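Long-range contact in transcriptional regulator, marR family, putative (Sulfolobus solfataricus, PDB 3F3X), which probably acts as a DNA-binding transcriptional regulator of the MarR family, apparently as an activator of archaeal transcription: residues G78-I83 / V92-T97. Numbering follows the deposited sequence.
Sequences GLVRRI and VIVEIT
Arg81 and Glu95 face each other as a hydrogen-bonded pair of two antiparallel strands, their side chains lying alongside and pointing the same way. The Glu95 chain runs out extended, whereas the Arg81 chain bends at chi3 (58°), bringing NH1 3.0 Å from Glu95 OE1 in a salt bridge. The flat groups stand almost perpendicular, 82° apart, and NH1 meets OE1 from above the carboxylate plane. A water accepts from the same NH1 and donates to Ile96 O, tying the guanidinium to the neighbouring backbone, while Thr97 CG2 lies over one guanidinium face, offset toward its rim. Long charged chains suit this partly exposed pair, whose charged ends meet beyond the backbone. Ile83, next along this side, lays CG1 3.9 Å from Ile93 CB.

On the other side, the branched residues Val80 and Val94 fit an extended backbone and meet at 3.8 Å between Val80 CB and Val94 CG1; helix 37-48 packs against both. Arg82 rests its CG on Val92 CG1 at 3.6 Å, then turns its guanidinium away to Glu75 and Asp72 of helix 64-76.

Thr97 closes the end of the ladder. Its chi1 of 67° sets OG1 between the backbone N and the carbonyl carbon, from where it donates to Gly78 O (2.7 Å) and caps Gly100 N, joining the end of helix 64-76 to the start of helix 98-118. Thr97 N binds Leu79 O. Gly78 readily takes the positive phi of the Schellman motif. The paired strands form the beta hairpin, or wing, of the winged helix-turn-helix fold characteristic of MarR regulators.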
ATOM      1  N   GLY A  78     -18.313   8.444 -19.124  1.00 23.88           N
ATOM      2  CA  GLY A  78     -17.856   8.697 -20.479  1.00 23.25           C
ATOM      3  C   GLY A  78     -16.354   8.917 -20.613  1.00 21.08           C
ATOM      4  O   GLY A  78     -15.892   9.528 -21.582  1.00 21.71           O
ATOM      5  N   LEU A  79     -15.586   8.425 -19.647  1.00 20.39           N
ATOM      6  CA  LEU A  79     -14.136   8.586 -19.682  1.00 21.45           C
ATOM      7  C   LEU A  79     -13.447   7.426 -20.397  1.00 20.90           C
ATOM      8  O   LEU A  79     -12.345   7.577 -20.914  1.00 20.99           O
ATOM      9  CB  LEU A  79     -13.595   8.737 -18.263  1.00 21.87           C
ATOM     10  CG  LEU A  79     -14.256   9.886 -17.493  1.00 23.41           C
ATOM     11  CD1 LEU A  79     -13.559  10.055 -16.149  1.00 23.00           C
ATOM     12  CD2 LEU A  79     -14.186  11.176 -18.307  1.00 23.56           C
ATOM     13  N   VAL A  80     -14.092   6.265 -20.401  1.00 19.77           N
ATOM     14  CA  VAL A  80     -13.573   5.098 -21.108  1.00 20.00           C
ATOM     15  C   VAL A  80     -14.785   4.351 -21.640  1.00 20.81           C
ATOM     16  O   VAL A  80     -15.930   4.724 -21.367  1.00 20.28           O
ATOM     17  CB  VAL A  80     -12.782   4.095 -20.198  1.00 19.93           C
ATOM     18  CG1 VAL A  80     -11.644   4.796 -19.474  1.00 18.32           C
ATOM     19  CG2 VAL A  80     -13.736   3.403 -19.217  1.00 18.88           C
ATOM     20  N   ARG A  81     -14.531   3.307 -22.414  1.00 18.64           N
ATOM     21  CA  ARG A  81     -15.604   2.476 -22.924  1.00 20.84           C
ATOM     22  C   ARG A  81     -15.039   1.080 -23.018  1.00 22.26           C
ATOM     23  O   ARG A  81     -13.824   0.901 -23.148  1.00 21.72           O
ATOM     24  CB  ARG A  81     -16.079   2.932 -24.316  1.00 22.34           C
ATOM     25  CG  ARG A  81     -15.114   2.657 -25.471  1.00 21.88           C
ATOM     26  CD  ARG A  81     -15.809   2.888 -26.817  1.00 23.74           C
ATOM     27  NE  ARG A  81     -16.323   4.251 -26.936  1.00 22.52           N
ATOM     28  CZ  ARG A  81     -15.570   5.314 -27.197  1.00 23.41           C
ATOM     29  NH1 ARG A  81     -14.264   5.178 -27.383  1.00 23.05           N
ATOM     30  NH2 ARG A  81     -16.118   6.519 -27.229  1.00 24.32           N
ATOM     31  N   ARG A  82     -15.914   0.088 -22.918  1.00 21.00           N
ATOM     32  CA  ARG A  82     -15.491  -1.292 -23.056  1.00 20.90           C
ATOM     33  C   ARG A  82     -15.899  -1.730 -24.454  1.00 23.46           C
ATOM     34  O   ARG A  82     -17.010  -1.442 -24.907  1.00 23.49           O
ATOM     35  CB  ARG A  82     -16.173  -2.178 -22.010  1.00 22.94           C
ATOM     36  CG  ARG A  82     -15.396  -2.289 -20.706  1.00 24.71           C
ATOM     37  CD  ARG A  82     -16.219  -2.930 -19.600  1.00 23.54           C
ATOM     38  NE  ARG A  82     -17.287  -2.031 -19.173  1.00 26.65           N
ATOM     39  CZ  ARG A  82     -17.904  -2.103 -18.000  1.00 26.39           C
ATOM     40  NH1 ARG A  82     -17.568  -3.042 -17.121  1.00 29.19           N
ATOM     41  NH2 ARG A  82     -18.836  -1.216 -17.695  1.00 28.05           N
ATOM     42  N   ILE A  83     -14.981  -2.387 -25.152  1.00 22.71           N
ATOM     43  CA  ILE A  83     -15.252  -2.901 -26.484  1.00 25.49           C
ATOM     44  C   ILE A  83     -14.670  -4.302 -26.504  1.00 28.08           C
ATOM     45  O   ILE A  83     -13.893  -4.673 -25.624  1.00 27.80           O
ATOM     46  CB  ILE A  83     -14.581  -2.056 -27.598  1.00 26.58           C
ATOM     47  CG1 ILE A  83     -13.097  -1.866 -27.288  1.00 27.21           C
ATOM     48  CG2 ILE A  83     -15.315  -0.723 -27.753  1.00 27.55           C
ATOM     49  CD1 ILE A  83     -12.335  -1.129 -28.367  1.00 30.06           C
ATOM     50  N   VAL A  92     -12.540  -8.561 -23.129  1.00 32.30           N
ATOM     51  CA  VAL A  92     -13.055  -7.209 -22.931  1.00 31.73           C
ATOM     52  C   VAL A  92     -11.886  -6.228 -22.932  1.00 29.64           C
ATOM     53  O   VAL A  92     -10.924  -6.394 -22.180  1.00 29.98           O
ATOM     54  CB  VAL A  92     -13.809  -7.077 -21.591  1.00 31.53           C
ATOM     55  CG1 VAL A  92     -14.266  -5.640 -21.387  1.00 31.18           C
ATOM     56  CG2 VAL A  92     -15.007  -8.017 -21.575  1.00 31.83           C
ATOM     57  N   ILE A  93     -11.976  -5.211 -23.781  1.00 26.22           N
ATOM     58  CA  ILE A  93     -10.934  -4.204 -23.890  1.00 24.22           C
ATOM     59  C   ILE A  93     -11.456  -2.859 -23.411  1.00 23.21           C
ATOM     60  O   ILE A  93     -12.606  -2.501 -23.678  1.00 23.23           O
ATOM     61  CB  ILE A  93     -10.468  -4.039 -25.356  1.00 25.03           C
ATOM     62  CG1 ILE A  93      -9.908  -5.362 -25.885  1.00 26.96           C
ATOM     63  CG2 ILE A  93      -9.425  -2.937 -25.449  1.00 27.76           C
ATOM     64  CD1 ILE A  93      -8.690  -5.854 -25.144  1.00 27.67           C
ATOM     65  N   VAL A  94     -10.603  -2.116 -22.712  1.00 21.55           N
ATOM     66  CA  VAL A  94     -10.963  -0.795 -22.209  1.00 19.87           C
ATOM     67  C   VAL A  94     -10.235   0.237 -23.064  1.00 19.53           C
ATOM     68  O   VAL A  94      -9.013   0.226 -23.164  1.00 18.71           O
ATOM     69  CB  VAL A  94     -10.531  -0.604 -20.738  1.00 20.51           C
ATOM     70  CG1 VAL A  94     -10.962   0.776 -20.243  1.00 18.27           C
ATOM     71  CG2 VAL A  94     -11.152  -1.689 -19.862  1.00 21.29           C
ATOM     72  N   GLU A  95     -11.001   1.117 -23.689  1.00 18.09           N
ATOM     73  CA  GLU A  95     -10.443   2.156 -24.534  1.00 17.15           C
ATOM     74  C   GLU A  95     -10.767   3.505 -23.922  1.00 17.49           C
ATOM     75  O   GLU A  95     -11.896   3.743 -23.490  1.00 18.44           O
ATOM     76  CB  GLU A  95     -11.044   2.070 -25.942  1.00 18.58           C
ATOM     77  CG  GLU A  95     -10.651   3.230 -26.853  1.00 20.43           C
ATOM     78  CD  GLU A  95     -11.322   3.154 -28.217  1.00 23.73           C
ATOM     79  OE1 GLU A  95     -12.540   2.876 -28.267  1.00 21.60           O
ATOM     80  OE2 GLU A  95     -10.636   3.389 -29.234  1.00 23.29           O
ATOM     81  N   ILE A  96      -9.775   4.389 -23.873  0.50 16.40           N
ATOM     82  CA  ILE A  96      -9.987   5.712 -23.306  0.50 15.65           C
ATOM     83  C   ILE A  96     -10.726   6.566 -24.340  0.50 17.31           C
ATOM     84  O   ILE A  96     -10.615   6.328 -25.543  0.50 17.97           O
ATOM     85  CB  ILE A  96      -8.632   6.375 -22.916  0.50 14.02           C
ATOM     86  CG1 ILE A  96      -8.868   7.502 -21.910  0.50 13.37           C
ATOM     87  CG2 ILE A  96      -7.928   6.927 -24.162  0.50 13.88           C
ATOM     88  CD1 ILE A  96      -7.585   8.079 -21.326  0.50  7.80           C
ATOM     89  N   THR A  97     -11.497   7.538 -23.868  1.00 18.16           N
ATOM     90  CA  THR A  97     -12.254   8.424 -24.753  1.00 20.39           C
ATOM     91  C   THR A  97     -11.557   9.786 -24.752  1.00 22.21           C
ATOM     92  O   THR A  97     -10.717  10.062 -23.890  1.00 20.91           O
ATOM     93  CB  THR A  97     -13.684   8.651 -24.241  1.00 21.63           C
ATOM     94  OG1 THR A  97     -13.621   9.393 -23.016  1.00 21.89           O
ATOM     95  CG2 THR A  97     -14.399   7.315 -23.992  1.00 21.34           C
TER
HETATM   96  O   HOH W   1     -11.870   7.002 -27.938  1.00 22.30           O